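Local coordinates for mRNA interferase (Mycobacterium tuberculosis, PDB 6L2A), which probably acts as the toxin of a type II toxin-antitoxin system, an RNA endonuclease of the PemK/MazF family, at residues I50-K61 with D79-I90; V67-L76 with I99-L110. The protein carries 6 engineered substitutions. All coordinates share one frame; numbering follows the deposited sequence.

Overall arrangement
From the N terminus the chain lays down strands 10-14 and 28-32, then reaches residues 50-61, the first half of interaction 1. The 17 residues that follow hold strand 66-69 and the short helix 71-74; pairing of 50-61 with 79-90 closes them into a loop. Interaction 2 starts within that loop, at 67-76, and finds its partner, 99-110, beyond the end of interaction 1, closing a 22-residue loop. The segments therefore alternate and the loops cross. Interaction 1 joins neighbouring strands of the sheet; interaction 2 ties edge strand 66-69 to helix 104-117, and the short helix 71-74 to the end of strand 95-101. Backbone bonds between strands 66-69 and 80-83 link the two.

Interaction 1: residues I50-K61 with D79-I90; sequences ITVVPVTSNIAK and DCKAQAEQIRSI
Thr-51 and Ser-89 both hold their hydroxyls anti to the carbonyl carbon (chi1 -61° and -67°), which sets Thr-51 OG1 3.0 Å from Ser-89 OG. Lys-81 starts with CG between its backbone N and carbonyl carbon (chi1 61°), and the extended chain beyond carries its amine over the turn after strand 50-56. These groups lie near the two ends of an antiparallel pairing in the SH3-like fold of MazF toxins, where one edge of strand 50-56 serves both 80-83 and 88-90, while strand 28-32 lies along its other edge. Evidence for the second pairing is the two-way bond of Val-52 with Arg-88, Val-52 N lying 2.8 Å from Arg-88 O. Between the two partners the chain leaves the sheet in a short 3-10 turn at Ala-84 and Glu-85, next to Pro-54. Pro-54 O accepts from Gln-83 N at 2.9 Å, and the ring carbon CD of Pro-54 rests 3.1 Å from Gln-86 O. The Gln-83 amide brings OE1 to 3.2 Å from Thr-56 CG2. On the face opposite Thr-56, Val-55 CG1 presses on Cys-80 CB at an unusually tight 3.4 Å. Leu-69 packs on Val-55 there, and Leu-114 of helix 104-117 lies against Val-53 and Ile-87 farther along. Lys-81 NZ donates to Lys-61 O at an improbably short 2.5 Å, a doubtful value. Gln-66 OE1 and a water that also accepts from Lys-61 N are further partners of the amine. The chemistry implies different roles for the two ends: the lysine probably places its positive charge among carbonyl, amide and water oxygens and so ties the turn to strand 80-83, whereas the hydroxyl pair reaches the dimer interface, Thr-51 OG1 bonding His-117 and Ser-89 OG bonding Ile-87 O, both of the second subunit.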
loop_
_atom_site.group_PDB
_atom_site.type_symbol
_atom_site.label_atom_id
_atom_site.label_comp_id
_atom_site.label_asym_id
_atom_site.label_seq_id
_atom_site.Cartn_x
_atom_site.Cartn_y
_atom_site.Cartn_z
ATOM N N ILE A 50 2.249 0.008 10.148
ATOM C CA ILE A 50 2.553 -1.248 9.476
ATOM C C ILE A 50 1.737 -1.272 8.193
ATOM O O ILE A 50 0.642 -0.707 8.130
ATOM C CB ILE A 50 2.222 -2.472 10.363
ATOM C CG1 ILE A 50 2.829 -2.293 11.754
ATOM C CG2 ILE A 50 2.718 -3.765 9.733
ATOM C CD1 ILE A 50 4.341 -2.273 11.758
ATOM N N THR A 51 2.272 -1.912 7.158
ATOM C CA THR A 51 1.562 -2.050 5.895
ATOM C C THR A 51 1.128 -3.499 5.732
ATOM O O THR A 51 1.938 -4.414 5.906
ATOM C CB THR A 51 2.435 -1.602 4.723
ATOM O OG1 THR A 51 2.782 -0.223 4.897
ATOM C CG2 THR A 51 1.682 -1.760 3.422
ATOM N N VAL A 52 -0.154 -3.703 5.425
ATOM C CA VAL A 52 -0.738 -5.035 5.372
ATOM C C VAL A 52 -1.496 -5.221 4.066
ATOM O O VAL A 52 -1.926 -4.262 3.420
ATOM C CB VAL A 52 -1.678 -5.310 6.568
ATOM C CG1 VAL A 52 -0.917 -5.197 7.883
ATOM C CG2 VAL A 52 -2.869 -4.360 6.539
ATOM N N VAL A 53 -1.663 -6.485 3.693
ATOM C CA VAL A 53 -2.452 -6.885 2.531
ATOM C C VAL A 53 -3.632 -7.719 3.019
ATOM O O VAL A 53 -3.429 -8.819 3.555
ATOM C CB VAL A 53 -1.589 -7.654 1.519
ATOM C CG1 VAL A 53 -2.459 -8.348 0.498
ATOM C CG2 VAL A 53 -0.618 -6.704 0.834
ATOM N N PRO A 54 -4.865 -7.240 2.870
ATOM C CA PRO A 54 -6.016 -7.987 3.388
ATOM C C PRO A 54 -6.208 -9.312 2.671
ATOM O O PRO A 54 -5.828 -9.488 1.511
ATOM C CB PRO A 54 -7.200 -7.045 3.133
ATOM C CG PRO A 54 -6.589 -5.693 2.984
ATOM C CD PRO A 54 -5.253 -5.922 2.349
ATOM N N VAL A 55 -6.825 -10.246 3.386
ATOM C CA VAL A 55 -7.019 -11.613 2.929
ATOM C C VAL A 55 -8.508 -11.930 2.982
ATOM O O VAL A 55 -9.199 -11.534 3.925
ATOM C CB VAL A 55 -6.196 -12.590 3.797
ATOM C CG1 VAL A 55 -6.632 -14.006 3.577
ATOM C CG2 VAL A 55 -4.716 -12.445 3.485
ATOM N N THR A 56 -9.005 -12.626 1.956
ATOM C CA THR A 56 -10.413 -12.990 1.869
ATOM C C THR A 56 -10.553 -14.468 1.529
ATOM O O THR A 56 -9.676 -15.064 0.899
ATOM C CB THR A 56 -11.157 -12.154 0.816
ATOM O OG1 THR A 56 -12.505 -12.627 0.693
ATOM C CG2 THR A 56 -10.469 -12.263 -0.534
ATOM N N SER A 57 -11.677 -15.049 1.946
ATOM C CA SER A 57 -11.953 -16.464 1.734
ATOM C C SER A 57 -12.678 -16.746 0.424
ATOM O O SER A 57 -12.921 -17.915 0.110
ATOM C CB SER A 57 -12.774 -17.022 2.903
ATOM O OG SER A 57 -13.937 -16.245 3.128
ATOM N N ASN A 58 -13.033 -15.719 -0.342
ATOM C CA ASN A 58 -13.655 -15.911 -1.648
ATOM C C ASN A 58 -12.551 -16.047 -2.689
ATOM O O ASN A 58 -11.894 -15.061 -3.037
ATOM C CB ASN A 58 -14.588 -14.753 -1.990
ATOM C CG ASN A 58 -15.336 -14.977 -3.291
ATOM O OD1 ASN A 58 -15.716 -16.104 -3.613
ATOM N ND2 ASN A 58 -15.538 -13.908 -4.053
ATOM N N ILE A 59 -12.349 -17.265 -3.188
ATOM C CA ILE A 59 -11.264 -17.538 -4.126
ATOM C C ILE A 59 -11.829 -17.927 -5.485
ATOM O O ILE A 59 -11.193 -18.674 -6.239
ATOM C CB ILE A 59 -10.332 -18.639 -3.590
ATOM C CG1 ILE A 59 -11.131 -19.898 -3.250
ATOM C CG2 ILE A 59 -9.569 -18.148 -2.368
ATOM C CD1 ILE A 59 -10.269 -21.079 -2.853
ATOM N N ALA A 60 -13.021 -17.418 -5.810
ATOM C CA ALA A 60 -13.651 -17.752 -7.085
ATOM C C ALA A 60 -12.757 -17.366 -8.258
ATOM O O ALA A 60 -12.534 -18.166 -9.174
ATOM C CB ALA A 60 -15.013 -17.062 -7.194
ATOM N N LYS A 61 -12.237 -16.142 -8.245
ATOM C CA LYS A 61 -11.300 -15.671 -9.257
ATOM C C LYS A 61 -10.080 -15.110 -8.546
ATOM O O LYS A 61 -10.210 -14.204 -7.716
ATOM C CB LYS A 61 -11.936 -14.606 -10.155
ATOM C CG LYS A 61 -13.163 -15.074 -10.922
ATOM C CD LYS A 61 -13.860 -13.900 -11.595
ATOM C CE LYS A 61 -15.133 -14.337 -12.301
ATOM N NZ LYS A 61 -15.792 -13.196 -12.998
ATOM N N ASP A 79 -8.781 -22.117 2.303
ATOM C CA ASP A 79 -7.949 -21.439 1.320
ATOM C C ASP A 79 -8.437 -20.008 1.157
ATOM O O ASP A 79 -9.642 -19.742 1.121
ATOM C CB ASP A 79 -7.978 -22.166 -0.025
ATOM C CG ASP A 79 -7.228 -23.483 0.008
ATOM O OD1 ASP A 79 -6.517 -23.734 1.001
ATOM O OD2 ASP A 79 -7.349 -24.264 -0.960
ATOM N N CYS A 80 -7.492 -19.081 1.084
ATOM C CA CYS A 80 -7.809 -17.667 1.002
ATOM C C CYS A 80 -6.907 -17.037 -0.044
ATOM O O CYS A 80 -5.982 -17.670 -0.558
ATOM C CB CYS A 80 -7.636 -16.982 2.359
ATOM S SG CYS A 80 -8.834 -17.447 3.630
ATOM N N LYS A 81 -7.177 -15.780 -0.367
ATOM C CA LYS A 81 -6.307 -15.050 -1.274
ATOM C C LYS A 81 -5.947 -13.706 -0.663
ATOM O O LYS A 81 -6.801 -13.012 -0.105
ATOM C CB LYS A 81 -6.945 -14.864 -2.663
ATOM C CG LYS A 81 -8.235 -14.073 -2.696
ATOM C CD LYS A 81 -8.682 -13.853 -4.134
ATOM C CE LYS A 81 -9.857 -12.895 -4.212
ATOM N NZ LYS A 81 -10.418 -12.822 -5.589
ATOM N N ALA A 82 -4.662 -13.368 -0.738
ATOM C CA ALA A 82 -4.202 -12.039 -0.374
ATOM C C ALA A 82 -4.504 -11.088 -1.522
ATOM O O ALA A 82 -4.243 -11.409 -2.684
ATOM C CB ALA A 82 -2.705 -12.052 -0.068
ATOM N N GLN A 83 -5.062 -9.929 -1.199
ATOM C CA GLN A 83 -5.500 -8.954 -2.196
ATOM C C GLN A 83 -4.541 -7.768 -2.154
ATOM O O GLN A 83 -4.738 -6.822 -1.389
ATOM C CB GLN A 83 -6.934 -8.516 -1.926
ATOM C CG GLN A 83 -7.933 -9.654 -1.837
ATOM C CD GLN A 83 -9.339 -9.158 -1.563
ATOM O OE1 GLN A 83 -9.793 -9.143 -0.419
ATOM N NE2 GLN A 83 -10.035 -8.742 -2.613
ATOM N N ALA A 84 -3.499 -7.818 -2.990
ATOM C CA ALA A 84 -2.515 -6.743 -3.009
ATOM C C ALA A 84 -3.111 -5.418 -3.463
ATOM O O ALA A 84 -2.579 -4.361 -3.105
ATOM C CB ALA A 84 -1.334 -7.113 -3.907
ATOM N N GLU A 85 -4.200 -5.446 -4.236
ATOM C CA GLU A 85 -4.852 -4.206 -4.638
ATOM C C GLU A 85 -5.581 -3.529 -3.484
ATOM O O GLU A 85 -6.016 -2.384 -3.636
ATOM C CB GLU A 85 -5.826 -4.468 -5.795
ATOM C CG GLU A 85 -7.205 -5.002 -5.399
ATOM C CD GLU A 85 -7.221 -6.491 -5.078
ATOM O OE1 GLU A 85 -6.141 -7.107 -4.965
ATOM O OE2 GLU A 85 -8.330 -7.051 -4.945
ATOM N N GLN A 86 -5.716 -4.202 -2.338
ATOM C CA GLN A 86 -6.363 -3.638 -1.161
ATOM C C GLN A 86 -5.357 -3.257 -0.082
ATOM O O GLN A 86 -5.727 -3.143 1.090
ATOM C CB GLN A 86 -7.393 -4.622 -0.603
ATOM C CG GLN A 86 -8.422 -5.085 -1.621
ATOM C CD GLN A 86 -9.800 -4.520 -1.350
ATOM O OE1 GLN A 86 -10.033 -3.319 -1.505
ATOM N NE2 GLN A 86 -10.723 -5.381 -0.938
ATOM N N ILE A 87 -4.093 -3.055 -0.464
ATOM C CA ILE A 87 -3.030 -2.782 0.498
ATOM C C ILE A 87 -3.348 -1.531 1.311
ATOM O O ILE A 87 -3.848 -0.530 0.781
ATOM C CB ILE A 87 -1.694 -2.655 -0.256
ATOM C CG1 ILE A 87 -0.538 -2.319 0.685
ATOM C CG2 ILE A 87 -1.799 -1.619 -1.372
ATOM C CD1 ILE A 87 0.804 -2.290 -0.020
ATOM N N ARG A 88 -3.088 -1.598 2.619
ATOM C CA ARG A 88 -3.329 -0.481 3.522
ATOM C C ARG A 88 -2.199 -0.382 4.533
ATOM O O ARG A 88 -1.528 -1.367 4.849
ATOM C CB ARG A 88 -4.642 -0.609 4.309
ATOM C CG ARG A 88 -5.745 -1.413 3.662
ATOM C CD ARG A 88 -6.681 -0.529 2.863
ATOM N NE ARG A 88 -7.977 -1.170 2.670
ATOM C CZ ARG A 88 -8.958 -1.143 3.567
ATOM N NH1 ARG A 88 -10.108 -1.753 3.315
ATOM N NH2 ARG A 88 -8.788 -0.505 4.718
ATOM N N SER A 89 -2.019 0.824 5.062
ATOM C CA SER A 89 -1.153 1.065 6.205
ATOM C C SER A 89 -2.018 1.321 7.429
ATOM O O SER A 89 -2.973 2.101 7.367
ATOM C CB SER A 89 -0.212 2.246 5.957
ATOM O OG SER A 89 0.721 1.934 4.937
ATOM N N ILE A 90 -1.689 0.652 8.532
ATOM C CA ILE A 90 -2.465 0.742 9.758
ATOM C C ILE A 90 -1.523 1.048 10.911
ATOM O O ILE A 90 -0.314 0.823 10.835
ATOM C CB ILE A 90 -3.253 -0.554 10.045
ATOM C CG1 ILE A 90 -2.295 -1.742 10.140
ATOM C CG2 ILE A 90 -4.295 -0.797 8.963
ATOM C CD1 ILE A 90 -2.959 -3.034 10.592
HETATM O O HOH W 1 -12.146 -20.634 0.389
HETATM O O HOH W 2 -12.966 -14.455 -5.989
#

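Interaction 2: residues V67-L76 with I99-L110; sequences VLLSATTTGL and IGRVSAAELAQL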
loop_
_atom_site.group_PDB
_atom_site.type_symbol
_atom_site.label_atom_id
_atom_site.label_comp_id
_atom_site.label_asym_id
_atom_site.label_seq_id
_atom_site.Cartn_x
_atom_site.Cartn_y
_atom_site.Cartn_z
ATOM N N VAL A 67 -2.887 -13.474 -4.490
ATOM C CA VAL A 67 -2.109 -14.692 -4.270
ATOM C C VAL A 67 -2.940 -15.677 -3.461
ATOM O O VAL A 67 -3.396 -15.354 -2.358
ATOM C CB VAL A 67 -0.775 -14.408 -3.559
ATOM C CG1 VAL A 67 -0.001 -15.705 -3.354
ATOM C CG2 VAL A 67 0.058 -13.417 -4.363
ATOM N N LEU A 68 -3.115 -16.883 -3.995
ATOM C CA LEU A 68 -3.799 -17.945 -3.269
ATOM C C LEU A 68 -2.951 -18.406 -2.088
ATOM O O LEU A 68 -1.774 -18.742 -2.252
ATOM C CB LEU A 68 -4.087 -19.116 -4.208
ATOM C CG LEU A 68 -4.653 -20.408 -3.610
ATOM C CD1 LEU A 68 -6.086 -20.212 -3.153
ATOM C CD2 LEU A 68 -4.558 -21.544 -4.614
ATOM N N LEU A 69 -3.548 -18.416 -0.898
ATOM C CA LEU A 69 -2.871 -18.825 0.329
ATOM C C LEU A 69 -3.490 -20.127 0.826
ATOM O O LEU A 69 -4.674 -20.159 1.176
ATOM C CB LEU A 69 -2.969 -17.738 1.399
ATOM C CG LEU A 69 -2.425 -16.356 1.026
ATOM C CD1 LEU A 69 -2.644 -15.361 2.157
ATOM C CD2 LEU A 69 -0.951 -16.447 0.662
ATOM N N SER A 70 -2.689 -21.189 0.862
ATOM C CA SER A 70 -3.194 -22.501 1.251
ATOM C C SER A 70 -3.477 -22.563 2.748
ATOM O O SER A 70 -2.723 -22.028 3.565
ATOM C CB SER A 70 -2.191 -23.589 0.867
ATOM O OG SER A 70 -2.185 -24.633 1.826
ATOM N N ALA A 71 -4.572 -23.242 3.106
ATOM C CA ALA A 71 -4.952 -23.362 4.511
ATOM C C ALA A 71 -3.935 -24.169 5.309
ATOM O O ALA A 71 -3.737 -23.910 6.502
ATOM C CB ALA A 71 -6.338 -23.997 4.625
ATOM N N THR A 72 -3.273 -25.135 4.670
ATOM C CA THR A 72 -2.358 -26.045 5.352
ATOM C C THR A 72 -1.107 -25.357 5.897
ATOM O O THR A 72 -0.275 -26.038 6.506
ATOM C CB THR A 72 -1.950 -27.177 4.404
ATOM O OG1 THR A 72 -1.089 -26.661 3.382
ATOM C CG2 THR A 72 -3.179 -27.800 3.751
ATOM N N THR A 73 -0.944 -24.047 5.698
ATOM C CA THR A 73 0.238 -23.324 6.159
ATOM C C THR A 73 -0.072 -22.039 6.915
ATOM O O THR A 73 0.766 -21.600 7.712
ATOM C CB THR A 73 1.155 -22.971 4.972
ATOM O OG1 THR A 73 0.453 -22.126 4.049
ATOM C CG2 THR A 73 1.620 -24.224 4.248
ATOM N N THR A 74 -1.244 -21.440 6.718
ATOM C CA THR A 74 -1.495 -20.061 7.121
ATOM C C THR A 74 -2.100 -19.920 8.511
ATOM O O THR A 74 -2.088 -18.815 9.067
ATOM C CB THR A 74 -2.430 -19.395 6.111
ATOM O OG1 THR A 74 -3.625 -20.175 5.991
ATOM C CG2 THR A 74 -1.757 -19.299 4.755
ATOM N N GLY A 75 -2.630 -20.989 9.095
ATOM C CA GLY A 75 -3.432 -20.834 10.289
ATOM C C GLY A 75 -4.854 -20.396 10.024
ATOM O O GLY A 75 -5.672 -20.384 10.956
ATOM N N LEU A 76 -5.157 -19.994 8.794
ATOM C CA LEU A 76 -6.520 -19.855 8.316
ATOM C C LEU A 76 -7.061 -21.249 8.050
ATOM O O LEU A 76 -6.316 -22.153 7.666
ATOM C CB LEU A 76 -6.557 -19.025 7.033
ATOM C CG LEU A 76 -5.806 -17.693 7.149
ATOM C CD1 LEU A 76 -5.479 -17.123 5.772
ATOM C CD2 LEU A 76 -6.556 -16.679 8.009
ATOM N N ILE A 99 -2.235 -14.797 13.578
ATOM C CA ILE A 99 -2.968 -15.987 13.175
ATOM C C ILE A 99 -2.037 -17.063 12.634
ATOM O O ILE A 99 -2.212 -18.248 12.928
ATOM C CB ILE A 99 -4.052 -15.623 12.137
ATOM C CG1 ILE A 99 -5.089 -14.687 12.761
ATOM C CG2 ILE A 99 -4.716 -16.872 11.581
ATOM C CD1 ILE A 99 -6.074 -14.119 11.763
ATOM N N GLY A 100 -1.037 -16.668 11.853
ATOM C CA GLY A 100 -0.099 -17.610 11.284
ATOM C C GLY A 100 0.901 -16.933 10.373
ATOM O O GLY A 100 1.311 -15.796 10.623
ATOM N N ARG A 101 1.288 -17.617 9.301
ATOM C CA ARG A 101 2.327 -17.121 8.415
ATOM C C ARG A 101 2.140 -17.735 7.039
ATOM O O ARG A 101 1.744 -18.897 6.925
ATOM C CB ARG A 101 3.713 -17.469 8.964
ATOM C CG ARG A 101 4.864 -16.694 8.375
ATOM C CD ARG A 101 6.167 -17.348 8.798
ATOM N NE ARG A 101 6.008 -18.797 8.922
ATOM C CZ ARG A 101 6.296 -19.662 7.953
ATOM N NH1 ARG A 101 6.767 -19.222 6.793
ATOM N NH2 ARG A 101 6.122 -20.964 8.143
ATOM N N VAL A 102 2.421 -16.956 6.000
ATOM C CA VAL A 102 2.485 -17.518 4.657
ATOM C C VAL A 102 3.862 -18.138 4.456
ATOM O O VAL A 102 4.846 -17.736 5.088
ATOM C CB VAL A 102 2.180 -16.454 3.582
ATOM C CG1 VAL A 102 0.874 -15.735 3.900
ATOM C CG2 VAL A 102 3.331 -15.460 3.455
ATOM N N SER A 103 3.936 -19.140 3.585
ATOM C CA SER A 103 5.221 -19.755 3.298
ATOM C C SER A 103 6.103 -18.787 2.513
ATOM O O SER A 103 5.638 -17.782 1.967
ATOM C CB SER A 103 5.037 -21.054 2.513
ATOM O OG SER A 103 4.566 -20.791 1.203
ATOM N N ALA A 104 7.399 -19.100 2.460
ATOM C CA ALA A 104 8.318 -18.245 1.716
ATOM C C ALA A 104 7.983 -18.219 0.229
ATOM O O ALA A 104 8.226 -17.211 -0.445
ATOM C CB ALA A 104 9.760 -18.704 1.934
ATOM N N ALA A 105 7.424 -19.310 -0.302
ATOM C CA ALA A 105 7.020 -19.319 -1.704
ATOM C C ALA A 105 5.791 -18.446 -1.928
ATOM O O ALA A 105 5.700 -17.737 -2.939
ATOM C CB ALA A 105 6.758 -20.752 -2.167
ATOM N N GLU A 106 4.833 -18.485 -1.000
ATOM C CA GLU A 106 3.673 -17.608 -1.109
ATOM C C GLU A 106 4.077 -16.144 -0.981
ATOM O O GLU A 106 3.523 -15.277 -1.666
ATOM C CB GLU A 106 2.631 -17.981 -0.053
ATOM C CG GLU A 106 1.877 -19.273 -0.357
ATOM C CD GLU A 106 1.110 -19.800 0.842
ATOM O OE1 GLU A 106 1.429 -19.397 1.980
ATOM O OE2 GLU A 106 0.182 -20.614 0.648
ATOM N N LEU A 107 5.051 -15.847 -0.114
ATOM C CA LEU A 107 5.496 -14.465 0.040
ATOM C C LEU A 107 6.204 -13.972 -1.214
ATOM O O LEU A 107 6.022 -12.819 -1.622
ATOM C CB LEU A 107 6.406 -14.332 1.261
ATOM C CG LEU A 107 6.764 -12.899 1.661
ATOM C CD1 LEU A 107 5.505 -12.092 1.945
ATOM C CD2 LEU A 107 7.690 -12.882 2.869
ATOM N N ALA A 108 7.019 -14.827 -1.838
ATOM C CA ALA A 108 7.625 -14.462 -3.115
ATOM C C ALA A 108 6.557 -14.182 -4.165
ATOM O O ALA A 108 6.688 -13.247 -4.963
ATOM C CB ALA A 108 8.571 -15.568 -3.586
ATOM N N GLN A 109 5.489 -14.985 -4.178
ATOM C CA GLN A 109 4.361 -14.696 -5.055
ATOM C C GLN A 109 3.721 -13.359 -4.705
ATOM O O GLN A 109 3.356 -12.584 -5.596
ATOM C CB GLN A 109 3.327 -15.817 -4.973
ATOM C CG GLN A 109 3.645 -17.032 -5.829
ATOM C CD GLN A 109 2.533 -18.062 -5.796
ATOM O OE1 GLN A 109 1.954 -18.403 -6.829
ATOM N NE2 GLN A 109 2.227 -18.561 -4.604
ATOM N N LEU A 110 3.577 -13.071 -3.409
ATOM C CA LEU A 110 3.010 -11.791 -3.002
ATOM C C LEU A 110 3.917 -10.631 -3.389
ATOM O O LEU A 110 3.423 -9.549 -3.726
ATOM C CB LEU A 110 2.743 -11.786 -1.496
ATOM C CG LEU A 110 1.986 -10.589 -0.924
ATOM C CD1 LEU A 110 0.736 -10.281 -1.747
ATOM C CD2 LEU A 110 1.614 -10.873 0.521
HETATM O O HOH W 3 -0.139 -19.546 -4.174
HETATM O O HOH W 4 -0.606 -21.245 -2.166
#
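Glu-106 OE2 is gripped by Ser-70 N across the contact and by a bridging water that also donates to Leu-68 O. The N-H of Ser-70 meets OE2 at 2.9 Å in a nearly straight bond (163°), arriving on the syn side but 29° out of the carboxylate plane. The motif behind it is a capping box at the start of helix 104-117: Ser-103 N donates to Glu-106 OE1 at 3.0 Å, on that oxygen's anti side and likewise well out of the carboxylate plane, and Glu-106 N returns a bond of 3.2 Å to Ser-103 OG. One carboxylate thus caps its own helix with one oxygen and holds the end of strand 66-69 with the other. Its CG lies anti to the carbonyl carbon (chi1 -74°) and the chain beyond is extended, which stretches the acid from helix to strand end. With two backbone N-H groups and a water donating to it, the group probably stays negative. Beneath the acid, Leu-69 CD2 rests 3.8 Å from Val-102 CG1, an apolar layer continued by Val-31 and Val-55 of the SH3-like sheet. Farther along, both methyls of Val-67 rest against the helix: CG1 lies 3.7 Å from Gln-109 CB, and CG2 faces the backbone at Leu-110 CA. A second water links Gln-109 NE2 to Leu-68 O. Beyond Ser-70, whose hydroxyl accepts a weak capping bond from Thr-72 N in the short helix 71-74, the chain turns back at Gly-75 with positive phi. There it runs beside the classic beta bulge in which Ile-99 and Gly-100 both face Ile-11 of strand 10-14. Leu-76 crosses Ile-99 at about a right angle, and Gly-100 CA sits 3.2 Å from Thr-74 O in a CA-H...O contact.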